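Local atomic coordinates of YkuI protein (Bacillus subtilis, PDB entry 2BAS), a protein that binds the second messenger cyclic di-GMP and probably cleaves it as an EAL-type phosphodiesterase. Residues L29-N34 and L86-R91; Y56-R61 and D98-A103; R91-A96 and E124-L129. All blocks are in the same frame, centred on the assembly; numbering follows the deposited sequence.

Contact 1: L29-N34 and L86-R91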
loop_
_atom_site.group_PDB
_atom_site.type_symbol
_atom_site.label_atom_id
_atom_site.label_comp_id
_atom_site.label_asym_id
_atom_site.label_seq_id
_atom_site.Cartn_x
_atom_site.Cartn_y
_atom_site.Cartn_z
ATOM N N LEU A 29 -30.592 -31.888 7.345
ATOM C CA LEU A 29 -30.893 -33.201 7.925
ATOM C C LEU A 29 -30.349 -34.355 7.070
ATOM O O LEU A 29 -29.876 -35.366 7.602
ATOM C CB LEU A 29 -32.399 -33.360 8.166
ATOM C CG LEU A 29 -32.867 -34.653 8.848
ATOM C CD1 LEU A 29 -32.238 -34.810 10.239
ATOM C CD2 LEU A 29 -34.394 -34.732 8.920
ATOM N N ASP A 30 -30.411 -34.193 5.751
ATOM C CA ASP A 30 -29.858 -35.183 4.826
ATOM C C ASP A 30 -28.346 -35.336 5.044
ATOM O O ASP A 30 -27.812 -36.440 4.938
ATOM C CB ASP A 30 -30.165 -34.813 3.366
ATOM C CG ASP A 30 -31.668 -34.749 3.064
ATOM O OD1 ASP A 30 -32.476 -35.412 3.752
ATOM O OD2 ASP A 30 -32.045 -34.032 2.113
ATOM N N ILE A 31 -27.672 -34.231 5.364
ATOM C CA ILE A 31 -26.244 -34.260 5.674
ATOM C C ILE A 31 -25.953 -34.883 7.052
ATOM O O ILE A 31 -25.087 -35.745 7.175
ATOM C CB ILE A 31 -25.586 -32.850 5.542
ATOM C CG1 ILE A 31 -25.705 -32.338 4.101
ATOM C CG2 ILE A 31 -24.110 -32.894 5.962
ATOM C CD1 ILE A 31 -25.428 -30.857 3.919
ATOM N N LEU A 32 -26.685 -34.466 8.074
ATOM C CA LEU A 32 -26.408 -34.904 9.442
ATOM C C LEU A 32 -26.621 -36.388 9.727
ATOM O O LEU A 32 -25.830 -36.991 10.451
ATOM C CB LEU A 32 -27.181 -34.053 10.456
ATOM C CG LEU A 32 -26.624 -32.640 10.642
ATOM C CD1 LEU A 32 -27.600 -31.779 11.437
ATOM C CD2 LEU A 32 -25.251 -32.671 11.307
ATOM N N THR A 33 -27.682 -36.977 9.183
ATOM C CA THR A 33 -27.903 -38.401 9.399
ATOM C C THR A 33 -27.039 -39.268 8.474
ATOM O O THR A 33 -26.817 -40.448 8.755
ATOM C CB THR A 33 -29.398 -38.793 9.353
ATOM O OG1 THR A 33 -30.031 -38.182 8.226
ATOM C CG2 THR A 33 -30.106 -38.339 10.627
ATOM N N ASN A 34 -26.536 -38.684 7.391
ATOM C CA ASN A 34 -25.589 -39.382 6.514
ATOM C C ASN A 34 -24.145 -38.917 6.739
ATOM O O ASN A 34 -23.324 -38.905 5.813
ATOM C CB ASN A 34 -25.982 -39.228 5.041
ATOM C CG ASN A 34 -27.252 -39.966 4.701
ATOM O OD1 ASN A 34 -27.296 -41.195 4.738
ATOM N ND2 ASN A 34 -28.295 -39.222 4.360
ATOM N N LEU A 86 -19.771 -27.968 13.651
ATOM C CA LEU A 86 -18.533 -28.512 14.211
ATOM C C LEU A 86 -18.466 -30.035 14.085
ATOM O O LEU A 86 -17.399 -30.574 13.808
ATOM C CB LEU A 86 -18.320 -28.066 15.669
ATOM C CG LEU A 86 -17.945 -26.594 15.912
ATOM C CD1 LEU A 86 -18.052 -26.232 17.399
ATOM C CD2 LEU A 86 -16.555 -26.229 15.357
ATOM N N GLU A 87 -19.596 -30.717 14.275
ATOM C CA GLU A 87 -19.653 -32.173 14.090
ATOM C C GLU A 87 -19.232 -32.617 12.678
ATOM O O GLU A 87 -18.501 -33.597 12.511
ATOM C CB GLU A 87 -21.051 -32.712 14.415
ATOM C CG GLU A 87 -21.146 -34.243 14.453
ATOM C CD GLU A 87 -22.531 -34.758 14.832
ATOM O OE1 GLU A 87 -22.737 -35.994 14.793
ATOM O OE2 GLU A 87 -23.415 -33.941 15.176
ATOM N N VAL A 88 -19.711 -31.900 11.671
ATOM C CA VAL A 88 -19.367 -32.196 10.294
ATOM C C VAL A 88 -17.908 -31.799 10.030
ATOM O O VAL A 88 -17.131 -32.585 9.492
ATOM C CB VAL A 88 -20.331 -31.485 9.318
ATOM C CG1 VAL A 88 -19.917 -31.716 7.864
ATOM C CG2 VAL A 88 -21.756 -31.966 9.545
ATOM N N ASP A 89 -17.544 -30.586 10.429
ATOM C CA ASP A 89 -16.188 -30.077 10.238
ATOM C C ASP A 89 -15.130 -31.026 10.796
ATOM O O ASP A 89 -14.161 -31.348 10.115
ATOM C CB ASP A 89 -16.056 -28.698 10.877
ATOM C CG ASP A 89 -14.783 -27.985 10.481
ATOM O OD1 ASP A 89 -14.465 -27.938 9.259
ATOM O OD2 ASP A 89 -14.110 -27.459 11.406
ATOM N N ASN A 90 -15.337 -31.490 12.024
ATOM C CA ASN A 90 -14.442 -32.456 12.659
ATOM C C ASN A 90 -14.273 -33.768 11.878
ATOM O O ASN A 90 -13.166 -34.303 11.783
ATOM C CB ASN A 90 -14.860 -32.716 14.116
ATOM C CG ASN A 90 -14.564 -31.521 15.044
ATOM O OD1 ASN A 90 -13.705 -30.683 14.759
ATOM N ND2 ASN A 90 -15.279 -31.451 16.160
ATOM N N ARG A 91 -15.357 -34.277 11.305
ATOM C CA ARG A 91 -15.266 -35.492 10.507
ATOM C C ARG A 91 -14.351 -35.257 9.302
ATOM O O ARG A 91 -13.396 -36.004 9.085
ATOM C CB ARG A 91 -16.655 -35.998 10.087
ATOM C CG ARG A 91 -16.667 -37.372 9.387
ATOM C CD ARG A 91 -16.340 -38.518 10.340
ATOM N NE ARG A 91 -17.455 -38.786 11.239
ATOM C CZ ARG A 91 -18.373 -39.730 11.042
ATOM N NH1 ARG A 91 -19.357 -39.890 11.919
ATOM N NH2 ARG A 91 -18.314 -40.517 9.976
#

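Contact 2: Y56-R61 and D98-A103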
loop_
_atom_site.group_PDB
_atom_site.type_symbol
_atom_site.label_atom_id
_atom_site.label_comp_id
_atom_site.label_asym_id
_atom_site.label_seq_id
_atom_site.Cartn_x
_atom_site.Cartn_y
_atom_site.Cartn_z
ATOM N N TYR A 56 -2.135 -28.625 -0.151
ATOM C CA TYR A 56 -3.491 -28.776 -0.657
ATOM C C TYR A 56 -4.458 -28.104 0.299
ATOM O O TYR A 56 -4.363 -28.295 1.511
ATOM C CB TYR A 56 -3.876 -30.256 -0.729
ATOM C CG TYR A 56 -3.079 -31.119 -1.680
ATOM C CD1 TYR A 56 -1.891 -31.738 -1.271
ATOM C CD2 TYR A 56 -3.529 -31.346 -2.981
ATOM C CE1 TYR A 56 -1.161 -32.547 -2.143
ATOM C CE2 TYR A 56 -2.807 -32.157 -3.862
ATOM C CZ TYR A 56 -1.627 -32.757 -3.435
ATOM O OH TYR A 56 -0.920 -33.562 -4.298
ATOM N N GLU A 57 -5.392 -27.325 -0.230
ATOM C CA GLU A 57 -6.473 -26.816 0.595
ATOM C C GLU A 57 -7.398 -28.002 0.827
ATOM O O GLU A 57 -7.621 -28.807 -0.087
ATOM C CB GLU A 57 -7.221 -25.667 -0.082
ATOM C CG GLU A 57 -8.145 -24.911 0.865
ATOM C CD GLU A 57 -9.003 -23.847 0.178
ATOM O OE1 GLU A 57 -9.215 -23.921 -1.052
ATOM O OE2 GLU A 57 -9.482 -22.927 0.879
ATOM N N VAL A 58 -7.897 -28.124 2.058
ATOM C CA VAL A 58 -8.813 -29.192 2.439
ATOM C C VAL A 58 -10.257 -28.716 2.240
ATOM O O VAL A 58 -10.693 -27.766 2.888
ATOM C CB VAL A 58 -8.568 -29.657 3.904
ATOM C CG1 VAL A 58 -9.686 -30.586 4.388
ATOM C CG2 VAL A 58 -7.228 -30.359 4.018
ATOM N N LEU A 59 -10.987 -29.385 1.348
ATOM C CA LEU A 59 -12.351 -28.981 0.982
ATOM C C LEU A 59 -13.409 -29.983 1.454
ATOM O O LEU A 59 -13.164 -31.182 1.452
ATOM C CB LEU A 59 -12.438 -28.756 -0.537
ATOM C CG LEU A 59 -11.431 -27.761 -1.160
ATOM C CD1 LEU A 59 -11.492 -27.747 -2.678
ATOM C CD2 LEU A 59 -11.618 -26.343 -0.633
ATOM N N GLY A 60 -14.577 -29.489 1.860
ATOM C CA GLY A 60 -15.652 -30.348 2.376
ATOM C C GLY A 60 -16.649 -30.837 1.337
ATOM O O GLY A 60 -17.184 -30.042 0.571
ATOM N N ARG A 61 -16.907 -32.145 1.311
ATOM C CA ARG A 61 -17.849 -32.718 0.340
ATOM C C ARG A 61 -18.741 -33.786 0.949
ATOM O O ARG A 61 -18.454 -34.323 2.022
ATOM C CB ARG A 61 -17.119 -33.329 -0.878
ATOM C CG ARG A 61 -16.337 -32.373 -1.770
ATOM C CD ARG A 61 -17.239 -31.439 -2.564
ATOM N NE ARG A 61 -16.497 -30.649 -3.557
ATOM C CZ ARG A 61 -15.908 -29.471 -3.317
ATOM N NH1 ARG A 61 -15.268 -28.829 -4.291
ATOM N NH2 ARG A 61 -15.952 -28.930 -2.108
ATOM N N ASP A 98 -5.677 -37.789 8.265
ATOM C CA ASP A 98 -5.370 -39.204 8.081
ATOM C C ASP A 98 -4.724 -39.421 6.705
ATOM O O ASP A 98 -3.689 -40.083 6.600
ATOM C CB ASP A 98 -6.617 -40.092 8.263
ATOM C CG ASP A 98 -7.031 -40.256 9.734
ATOM O OD1 ASP A 98 -6.489 -39.556 10.613
ATOM O OD2 ASP A 98 -7.914 -41.090 10.017
ATOM N N ARG A 99 -5.314 -38.839 5.661
ATOM C CA ARG A 99 -4.771 -38.958 4.307
ATOM C C ARG A 99 -3.365 -38.370 4.219
ATOM O O ARG A 99 -2.477 -38.988 3.628
ATOM C CB ARG A 99 -5.714 -38.327 3.273
ATOM C CG ARG A 99 -5.214 -38.330 1.832
ATOM C CD ARG A 99 -5.003 -39.729 1.274
ATOM N NE ARG A 99 -3.862 -39.767 0.352
ATOM C CZ ARG A 99 -3.948 -39.825 -0.977
ATOM N NH1 ARG A 99 -5.133 -39.876 -1.579
ATOM N NH2 ARG A 99 -2.841 -39.848 -1.708
ATOM N N PHE A 100 -3.168 -37.193 4.821
ATOM C CA PHE A 100 -1.848 -36.548 4.880
ATOM C C PHE A 100 -0.778 -37.414 5.556
ATOM O O PHE A 100 0.369 -37.447 5.097
ATOM C CB PHE A 100 -1.923 -35.176 5.565
ATOM C CG PHE A 100 -2.375 -34.058 4.658
ATOM C CD1 PHE A 100 -3.672 -33.563 4.729
ATOM C CD2 PHE A 100 -1.500 -33.493 3.737
ATOM C CE1 PHE A 100 -4.093 -32.520 3.889
ATOM C CE2 PHE A 100 -1.911 -32.450 2.897
ATOM C CZ PHE A 100 -3.208 -31.966 2.976
ATOM N N LEU A 101 -1.151 -38.121 6.626
ATOM C CA LEU A 101 -0.227 -39.015 7.339
ATOM C C LEU A 101 0.411 -40.079 6.432
ATOM O O LEU A 101 1.393 -40.716 6.814
ATOM C CB LEU A 101 -0.920 -39.707 8.523
ATOM C CG LEU A 101 -1.083 -39.068 9.908
ATOM C CD1 LEU A 101 -1.817 -40.045 10.820
ATOM C CD2 LEU A 101 0.248 -38.679 10.532
ATOM N N GLU A 102 -0.157 -40.263 5.238
ATOM C CA GLU A 102 0.349 -41.230 4.265
ATOM C C GLU A 102 1.232 -40.580 3.201
ATOM O O GLU A 102 2.160 -41.204 2.693
ATOM C CB GLU A 102 -0.804 -41.984 3.588
ATOM C CG GLU A 102 -1.788 -42.673 4.543
ATOM C CD GLU A 102 -1.137 -43.694 5.470
ATOM O OE1 GLU A 102 -0.372 -44.564 4.990
ATOM O OE2 GLU A 102 -1.412 -43.632 6.687
ATOM N N ALA A 103 0.945 -39.326 2.873
ATOM C CA ALA A 103 1.686 -38.613 1.831
ATOM C C ALA A 103 3.015 -38.014 2.305
ATOM O O ALA A 103 3.494 -38.312 3.397
ATOM C CB ALA A 103 0.810 -37.543 1.213
#

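Contact 3: R91-A96 and E124-L129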
loop_
_atom_site.group_PDB
_atom_site.type_symbol
_atom_site.label_atom_id
_atom_site.label_comp_id
_atom_site.label_asym_id
_atom_site.label_seq_id
_atom_site.Cartn_x
_atom_site.Cartn_y
_atom_site.Cartn_z
ATOM N N ARG A 91 -15.357 -34.277 11.305
ATOM C CA ARG A 91 -15.266 -35.492 10.507
ATOM C C ARG A 91 -14.351 -35.257 9.302
ATOM O O ARG A 91 -13.396 -36.004 9.085
ATOM C CB ARG A 91 -16.655 -35.998 10.087
ATOM C CG ARG A 91 -16.667 -37.372 9.387
ATOM C CD ARG A 91 -16.340 -38.518 10.340
ATOM N NE ARG A 91 -17.455 -38.786 11.239
ATOM C CZ ARG A 91 -18.373 -39.730 11.042
ATOM N NH1 ARG A 91 -19.357 -39.890 11.919
ATOM N NH2 ARG A 91 -18.314 -40.517 9.976
ATOM N N ILE A 92 -14.619 -34.200 8.548
ATOM C CA ILE A 92 -13.805 -33.875 7.380
ATOM C C ILE A 92 -12.317 -33.730 7.709
ATOM O O ILE A 92 -11.490 -34.379 7.073
ATOM C CB ILE A 92 -14.293 -32.591 6.688
ATOM C CG1 ILE A 92 -15.722 -32.764 6.183
ATOM C CG2 ILE A 92 -13.361 -32.197 5.537
ATOM C CD1 ILE A 92 -16.391 -31.426 5.883
ATOM N N ILE A 93 -11.989 -32.881 8.689
ATOM C CA ILE A 93 -10.596 -32.611 9.079
ATOM C C ILE A 93 -9.819 -33.877 9.427
ATOM O O ILE A 93 -8.713 -34.092 8.922
ATOM C CB ILE A 93 -10.502 -31.625 10.267
ATOM C CG1 ILE A 93 -11.195 -30.301 9.936
ATOM C CG2 ILE A 93 -9.047 -31.344 10.616
ATOM C CD1 ILE A 93 -11.506 -29.436 11.159
ATOM N N ARG A 94 -10.404 -34.707 10.290
ATOM C CA ARG A 94 -9.778 -35.956 10.715
ATOM C C ARG A 94 -9.491 -36.919 9.562
ATOM O O ARG A 94 -8.407 -37.502 9.498
ATOM C CB ARG A 94 -10.608 -36.633 11.801
ATOM C CG ARG A 94 -10.554 -35.899 13.122
ATOM C CD ARG A 94 -11.533 -36.475 14.137
ATOM N NE ARG A 94 -11.546 -35.631 15.327
ATOM C CZ ARG A 94 -10.715 -35.758 16.362
ATOM N NH1 ARG A 94 -9.796 -36.721 16.389
ATOM N NH2 ARG A 94 -10.811 -34.912 17.382
ATOM N N GLN A 95 -10.442 -37.081 8.649
ATOM C CA GLN A 95 -10.204 -37.909 7.474
ATOM C C GLN A 95 -9.044 -37.367 6.665
ATOM O O GLN A 95 -8.213 -38.133 6.174
ATOM C CB GLN A 95 -11.435 -37.961 6.584
ATOM C CG GLN A 95 -12.551 -38.826 7.106
ATOM C CD GLN A 95 -13.728 -38.835 6.168
ATOM O OE1 GLN A 95 -13.609 -39.222 5.002
ATOM N NE2 GLN A 95 -14.877 -38.410 6.668
ATOM N N ALA A 96 -8.991 -36.044 6.531
ATOM C CA ALA A 96 -7.972 -35.402 5.732
ATOM C C ALA A 96 -6.588 -35.537 6.347
ATOM O O ALA A 96 -5.633 -35.863 5.640
ATOM C CB ALA A 96 -8.316 -33.947 5.496
ATOM N N GLU A 124 -9.297 -23.552 21.794
ATOM C CA GLU A 124 -8.821 -24.663 22.610
ATOM C C GLU A 124 -9.012 -26.047 21.952
ATOM O O GLU A 124 -8.026 -26.711 21.618
ATOM C CB GLU A 124 -9.481 -24.608 23.972
ATOM C CG GLU A 124 -9.032 -25.675 24.942
ATOM C CD GLU A 124 -9.793 -25.597 26.252
ATOM O OE1 GLU A 124 -9.889 -24.482 26.814
ATOM O OE2 GLU A 124 -10.298 -26.644 26.709
ATOM N N SER A 125 -10.261 -26.462 21.739
ATOM C CA SER A 125 -10.529 -27.784 21.156
ATOM C C SER A 125 -9.866 -28.040 19.786
ATOM O O SER A 125 -9.359 -29.140 19.548
ATOM C CB SER A 125 -12.034 -28.080 21.101
ATOM O OG SER A 125 -12.679 -27.338 20.077
ATOM N N PHE A 126 -9.863 -27.046 18.896
ATOM C CA PHE A 126 -9.234 -27.209 17.571
ATOM C C PHE A 126 -7.716 -27.384 17.664
ATOM O O PHE A 126 -7.134 -28.195 16.944
ATOM C CB PHE A 126 -9.588 -26.046 16.637
ATOM C CG PHE A 126 -9.110 -26.232 15.226
ATOM C CD1 PHE A 126 -9.786 -27.077 14.350
ATOM C CD2 PHE A 126 -7.991 -25.549 14.761
ATOM C CE1 PHE A 126 -9.348 -27.247 13.042
ATOM C CE2 PHE A 126 -7.545 -25.713 13.446
ATOM C CZ PHE A 126 -8.221 -26.556 12.587
ATOM N N LEU A 127 -7.081 -26.620 18.548
ATOM C CA LEU A 127 -5.657 -26.782 18.800
ATOM C C LEU A 127 -5.424 -28.169 19.407
ATOM O O LEU A 127 -4.436 -28.833 19.078
ATOM C CB LEU A 127 -5.133 -25.669 19.715
ATOM C CG LEU A 127 -3.646 -25.624 20.096
ATOM C CD1 LEU A 127 -2.732 -25.492 18.882
ATOM C CD2 LEU A 127 -3.376 -24.501 21.090
ATOM N N GLU A 128 -6.346 -28.596 20.279
ATOM C CA GLU A 128 -6.333 -29.946 20.860
ATOM C C GLU A 128 -6.374 -30.984 19.727
ATOM O O GLU A 128 -5.614 -31.954 19.740
ATOM C CB GLU A 128 -7.502 -30.168 21.851
ATOM C CG GLU A 128 -7.397 -29.453 23.228
ATOM C CD GLU A 128 -8.573 -29.768 24.198
ATOM O OE1 GLU A 128 -9.754 -29.812 23.772
ATOM O OE2 GLU A 128 -8.313 -29.957 25.414
ATOM N N LEU A 129 -7.248 -30.761 18.743
ATOM C CA LEU A 129 -7.318 -31.626 17.564
ATOM C C LEU A 129 -6.003 -31.617 16.808
ATOM O O LEU A 129 -5.573 -32.660 16.319
ATOM C CB LEU A 129 -8.460 -31.223 16.622
ATOM C CG LEU A 129 -8.535 -31.911 15.249
ATOM C CD1 LEU A 129 -8.510 -33.434 15.373
ATOM C CD2 LEU A 129 -9.772 -31.482 14.509
#

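Contact 1: L29-N34 and L86-R91
Leu32 and Val88 form the close part of this helix-helix contact, which shows how a short terminal helix can rest on a long one through very few side chains. The CD2 methyl of Leu32 lies 4.0 Å from CG2 of Val88, and the two side chains cross at about a right angle. In Val88 the other methyl, CG1, is anti to the backbone N (chi1 176°), which places CG2 beside that N and brings it up against the opposing helix. Ile31 adds its CG2 methyl to the same Val88 branch at a longer 4.4 Å, so one valine methyl serves two neighbours. Ile31 and Val88 are both buried, and Leu71 and Phe74 touch both of them.

The helix 28-33 lies here on the N-terminal half of helix 82-100, a helix on the outside of the EAL barrel; the axes of the two short segments approach to 11.0 Å and cross at 52°. The spacing is wide, and the interface between them is correspondingly small.

Towards solvent the contact thins out. Glu87 has its CB directed at the other helix, but its extended chain ends beside Leu32, with OE2 4.5 Å from Leu32 CD2, a marginal approach. Away from Val88, residues 29-34 are bonded among themselves: Leu29 O accepts from both OG1 and N of Thr33, on opposite faces of the carbonyl plane, and Asn34 ND2 donates in the carbonyl plane to a lone pair of Asp30 O, 2.9 Å away.

Contact 2: Y56-R61 and D98-A103
Tyr56, the first residue of the strand segment, meets Phe100 with its root rather than with its phenol. Its CB lies 4.1 Å from Phe100 CZ, and its carbonyl O sits at the edge of the Phe100 ring, close to the ring plane. A third ring completes the cluster: Phe264 stacks on Tyr56 and meets Phe100 with planes at about 50°, while the Tyr56 hydroxyl is hydrogen-bonded to the backbone N of Leu265.

At Glu57 the side chain turns to the other side of the strand, away from the helix, where OE1 is hydrogen-bonded by Gln253 NE2 and OE2 lies near Glu146, with Lys197 NZ only a long, weak ion pair away. The alternation then returns Val58 to the helix side. Its CG2 methyl touches CE1 of Phe100 at 3.8 Å, in the plane of the ring and at its edge, so that the methyl abuts the rim of the aromatic instead of lying over a face. Phe100 gets there although its CB does not aim at the strand: with CG beside the backbone N and anti to the carbonyl carbon (chi1 -82°), the ring swings across and presents its far end, CE1 and CZ, to Val58 and Tyr56.

Past Leu59 the strand draws away from the helix end. At Arg61 the side chain folds back on its own strand, NH2 donating to Gly60 O at 3.2 Å from above the carbonyl plane.

Residues 57-59 read Glu-Val-Leu and occupy the place of the Glu-Ala-Leu signature that names the EAL family. Helix 82-100 is the main helix of the connection from strand 53-64 to the parallel strand 108-112, so Phe100, at its end, packs back on the first strand of a beta-alpha-beta crossover in the EAL barrel.

Contact 3: R91-A96 and E124-L129
In Leu129 the CG atom stands anti to the backbone N (chi1 171°), which carries both methyls out towards helix 82-100; in Arg94 CG lies beside the backbone N instead (chi1 -71°), and an extended chain from CG to NE then brings the guanidinium over the leucine. The two meet face-on: Leu129 CD1 sits 3.3 Å above the guanidinium plane, over its centre, with CZ at 3.4 Å from that methyl. The flat cationic group thus lies on an apolar carbon while its polar rim remains available for other bonds, and NH1 uses this in a salt bridge to Glu132, farther along the same helix as Leu129.

Deeper in the interface the meeting is wholly apolar. The second methyl of Leu129, CD2, is 4.0 Å from CG2 of Ile93. The other branch of that isoleucine ends at CD1, which touches Phe126 CE1 at 3.6 Å, in the ring plane and at its edge. Ile93 therefore divides its two branches between two partners, and Tyr166 of helix 156-167 also touches Phe126.

Between the segments the axes run nearly parallel, 21° apart and 12.3 Å at closest approach. Helix 82-100 leads into strand 108-112, and helix 124-135 follows that strand after the short helix 115-118, so this is the side-by-side packing of neighbouring long outer helices characteristic of a beta-alpha barrel.

In the fold
All three contacts draw on helix 82-100, each using a different part of it. Contact 1 takes its N-terminal half, contact 3 the middle and contact 2 the C-terminal end; the segments of contacts 1 and 3 overlap at Arg91, although it makes neither contact. Contacts 1 and 2 do not touch: their centres are 18 Å apart and their nearest atoms about 7 Å. Contact 3 adjoins both, its centre 14 Å from that of contact 1 and 12 Å from that of contact 2; Asn90 OD1 meets Leu129 CD2 at 4.0 Å, and Val58 CG1 meets Ala96 CB at 3.8 Å. Contact 2 alone includes the EAL signature strand, whose glutamate in related EAL phosphodiesterases helps bind the catalytic metal.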